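Local coordinates for protein chromatin structure-remodeling complex subunit RSC2 (Saccharomyces cerevisiae, PDB 4BB7) that contributes, through this BAH domain, a histone H3-binding module to the RSC complex, which remodels nucleosomes in transcription regulation and nucleosome positioning, at residues P70-H75 with D198-V203. Sequence-based numbering, arbitrary orientation.
Sequences PEQTVH and DAPPLV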
ATOM      1  N   PRO A  70      15.517  19.878  -4.000  1.00 32.45           N
ATOM      2  CA  PRO A  70      16.964  19.786  -3.769  1.00 27.74           C
ATOM      3  C   PRO A  70      17.325  19.518  -2.306  1.00 29.38           C
ATOM      4  O   PRO A  70      18.109  18.611  -2.018  1.00 28.02           O
ATOM      5  CB  PRO A  70      17.468  21.167  -4.190  1.00 27.04           C
ATOM      6  CG  PRO A  70      16.476  21.628  -5.212  1.00 25.61           C
ATOM      7  CD  PRO A  70      15.151  21.092  -4.754  1.00 26.13           C
ATOM      8  N   GLU A  71      16.757  20.301  -1.395  1.00 30.38           N
ATOM      9  CA  GLU A  71      17.068  20.167   0.026  1.00 24.45           C
ATOM     10  C   GLU A  71      16.756  18.770   0.551  1.00 28.48           C
ATOM     11  O   GLU A  71      17.184  18.399   1.643  1.00 31.13           O
ATOM     12  CB  GLU A  71      16.301  21.204   0.845  1.00 25.25           C
ATOM     13  CG  GLU A  71      14.786  21.103   0.722  1.00 28.79           C
ATOM     14  CD  GLU A  71      14.211  22.019  -0.352  1.00 39.17           C
ATOM     15  OE1 GLU A  71      14.951  22.399  -1.286  1.00 35.88           O
ATOM     16  OE2 GLU A  71      13.012  22.367  -0.253  1.00 39.92           O
ATOM     17  N   GLN A  72      16.014  17.996  -0.232  1.00 27.19           N
ATOM     18  CA  GLN A  72      15.588  16.670   0.195  1.00 26.17           C
ATOM     19  C   GLN A  72      16.474  15.553  -0.352  1.00 27.30           C
ATOM     20  O   GLN A  72      16.218  14.375  -0.103  1.00 26.92           O
ATOM     21  CB  GLN A  72      14.127  16.428  -0.199  1.00 26.79           C
ATOM     22  CG  GLN A  72      13.128  17.275   0.579  1.00 24.31           C
ATOM     23  CD  GLN A  72      11.727  17.214   0.001  1.00 25.19           C
ATOM     24  OE1 GLN A  72      11.543  17.063  -1.210  1.00 22.72           O
ATOM     25  NE2 GLN A  72      10.729  17.333   0.868  1.00 27.65           N
ATOM     26  N   THR A  73      17.519  15.920  -1.088  1.00 25.25           N
ATOM     27  CA  THR A  73      18.397  14.919  -1.694  1.00 27.16           C
ATOM     28  C   THR A  73      19.821  14.948  -1.141  1.00 27.95           C
ATOM     29  O   THR A  73      20.229  15.889  -0.456  1.00 28.78           O
ATOM     30  CB  THR A  73      18.475  15.076  -3.227  1.00 25.54           C
ATOM     31  OG1 THR A  73      18.901  16.406  -3.551  1.00 28.76           O
ATOM     32  CG2 THR A  73      17.124  14.805  -3.873  1.00 22.40           C
ATOM     33  N   VAL A  74      20.569  13.897  -1.446  1.00 24.65           N
ATOM     34  CA  VAL A  74      21.989  13.851  -1.147  1.00 28.24           C
ATOM     35  C   VAL A  74      22.758  14.173  -2.425  1.00 32.55           C
ATOM     36  O   VAL A  74      22.579  13.508  -3.450  1.00 28.31           O
ATOM     37  CB  VAL A  74      22.404  12.463  -0.629  1.00 24.56           C
ATOM     38  CG1 VAL A  74      23.904  12.402  -0.420  1.00 26.43           C
ATOM     39  CG2 VAL A  74      21.662  12.142   0.662  1.00 28.37           C
ATOM     40  N   HIS A  75      23.605  15.196  -2.366  1.00 29.21           N
ATOM     41  CA  HIS A  75      24.340  15.643  -3.545  1.00 29.36           C
ATOM     42  C   HIS A  75      25.615  16.404  -3.196  1.00 27.97           C
ATOM     43  O   HIS A  75      25.760  16.938  -2.092  1.00 23.64           O
ATOM     44  CB  HIS A  75      23.446  16.532  -4.409  1.00 30.08           C
ATOM     45  CG  HIS A  75      22.885  17.709  -3.675  1.00 23.52           C
ATOM     46  ND1 HIS A  75      21.682  17.663  -3.006  1.00 25.43           N
ATOM     47  CD2 HIS A  75      23.371  18.959  -3.493  1.00 24.47           C
ATOM     48  CE1 HIS A  75      21.444  18.836  -2.450  1.00 26.13           C
ATOM     49  NE2 HIS A  75      22.454  19.641  -2.731  1.00 28.90           N
ATOM     50  N   ASP A 198       6.121   8.388   6.277  1.00 37.02           N
ATOM     51  CA  ASP A 198       5.030   8.713   5.367  1.00 38.26           C
ATOM     52  C   ASP A 198       5.330  10.015   4.632  1.00 36.15           C
ATOM     53  O   ASP A 198       4.415  10.710   4.196  1.00 38.78           O
ATOM     54  CB  ASP A 198       3.718   8.878   6.138  1.00 38.55           C
ATOM     55  CG  ASP A 198       3.456   7.738   7.094  1.00 46.12           C
ATOM     56  OD1 ASP A 198       3.908   6.609   6.813  1.00 53.29           O
ATOM     57  OD2 ASP A 198       2.792   7.974   8.127  1.00 50.10           O
ATOM     58  N   ALA A 199       6.613  10.346   4.507  1.00 34.31           N
ATOM     59  CA  ALA A 199       7.021  11.608   3.903  1.00 35.93           C
ATOM     60  C   ALA A 199       8.453  11.548   3.387  1.00 33.87           C
ATOM     61  O   ALA A 199       9.250  10.738   3.850  1.00 36.44           O
ATOM     62  CB  ALA A 199       6.876  12.737   4.910  1.00 35.09           C
ATOM     63  N   PRO A 200       8.785  12.414   2.421  1.00 33.83           N
ATOM     64  CA  PRO A 200      10.162  12.520   1.930  1.00 32.98           C
ATOM     65  C   PRO A 200      11.091  12.868   3.086  1.00 33.10           C
ATOM     66  O   PRO A 200      10.602  13.216   4.160  1.00 27.55           O
ATOM     67  CB  PRO A 200      10.090  13.689   0.941  1.00 28.24           C
ATOM     68  CG  PRO A 200       8.661  13.750   0.525  1.00 32.48           C
ATOM     69  CD  PRO A 200       7.878  13.351   1.737  1.00 29.36           C
ATOM     70  N   PRO A 201      12.412  12.786   2.873  1.00 30.17           N
ATOM     71  CA  PRO A 201      13.365  13.056   3.954  1.00 30.98           C
ATOM     72  C   PRO A 201      13.170  14.447   4.548  1.00 31.05           C
ATOM     73  O   PRO A 201      12.782  15.369   3.828  1.00 26.70           O
ATOM     74  CB  PRO A 201      14.726  12.976   3.249  1.00 35.28           C
ATOM     75  CG  PRO A 201      14.486  12.132   2.047  1.00 33.15           C
ATOM     76  CD  PRO A 201      13.092  12.465   1.606  1.00 29.43           C
ATOM     77  N   LEU A 202      13.433  14.589   5.845  1.00 27.11           N
ATOM     78  CA  LEU A 202      13.362  15.894   6.493  1.00 28.84           C
ATOM     79  C   LEU A 202      14.423  16.834   5.918  1.00 29.41           C
ATOM     80  O   LEU A 202      14.208  18.041   5.815  1.00 27.64           O
ATOM     81  CB  LEU A 202      13.538  15.758   8.008  1.00 30.81           C
ATOM     82  CG  LEU A 202      13.399  17.045   8.827  1.00 32.51           C
ATOM     83  CD1 LEU A 202      12.022  17.670   8.629  1.00 30.66           C
ATOM     84  CD2 LEU A 202      13.662  16.783  10.304  1.00 33.35           C
ATOM     85  N   VAL A 203      15.569  16.270   5.551  1.00 27.59           N
ATOM     86  CA  VAL A 203      16.633  17.036   4.916  1.00 26.87           C
ATOM     87  C   VAL A 203      17.721  16.108   4.385  1.00 29.47           C
ATOM     88  O   VAL A 203      18.030  15.084   4.997  1.00 27.77           O
ATOM     89  CB  VAL A 203      17.257  18.067   5.881  1.00 28.69           C
ATOM     90  CG1 VAL A 203      17.900  17.368   7.064  1.00 25.05           C
ATOM     91  CG2 VAL A 203      18.273  18.941   5.152  1.00 22.86           C
TER
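Gln-72 lies alongside Pro-200 and reaches past the carbonyl of Pro-201, where the 3-10 turn 70-72 of the BAH domain, in the loop after strand 60-68, is covered by the largely extended loop 198-203 that leads to strand 206-207. The tight part is the buried diproline. CB, CG and CD of Pro-201 gather round Gln-72 O, CG nearest at 3.6 Å, while Gln-72 NE2 comes within 3.7 Å of Pro-200 CB. With CG anti to its own carbonyl carbon (chi1 -69°) and the chain extended beyond it, Gln-72 runs beside the Pro-200 ring in the same direction. Its CG passes 3.8 Å from Pro-201 O, and its OE1 accepts a hydrogen bond from Arg-69 N, which fixes the turn of the amide. Tyr-68 packs against both prolines, and Trp-66 against Pro-200. With an alanine in place of Gln-72, a gap is likely to open beside the Pro-200 ring and Arg-69 N would probably lose this acceptor. The more open side has the partly exposed Glu-71 and Val-203: the Glu-71 carboxylate turns away to a salt bridge with Lys-43. Backbone hydrogen bonds join Glu-71 with Gly-204 and His-75 with Ala-205, tying the two loops together just past Val-203. At Val-203 itself the link is weaker: CG2 rests 3.7 Å from Glu-71 O, and the same oxygen receives a bent CA-H...O contact from Val-203 CA at 3.6 Å, with 134° at the hydrogen.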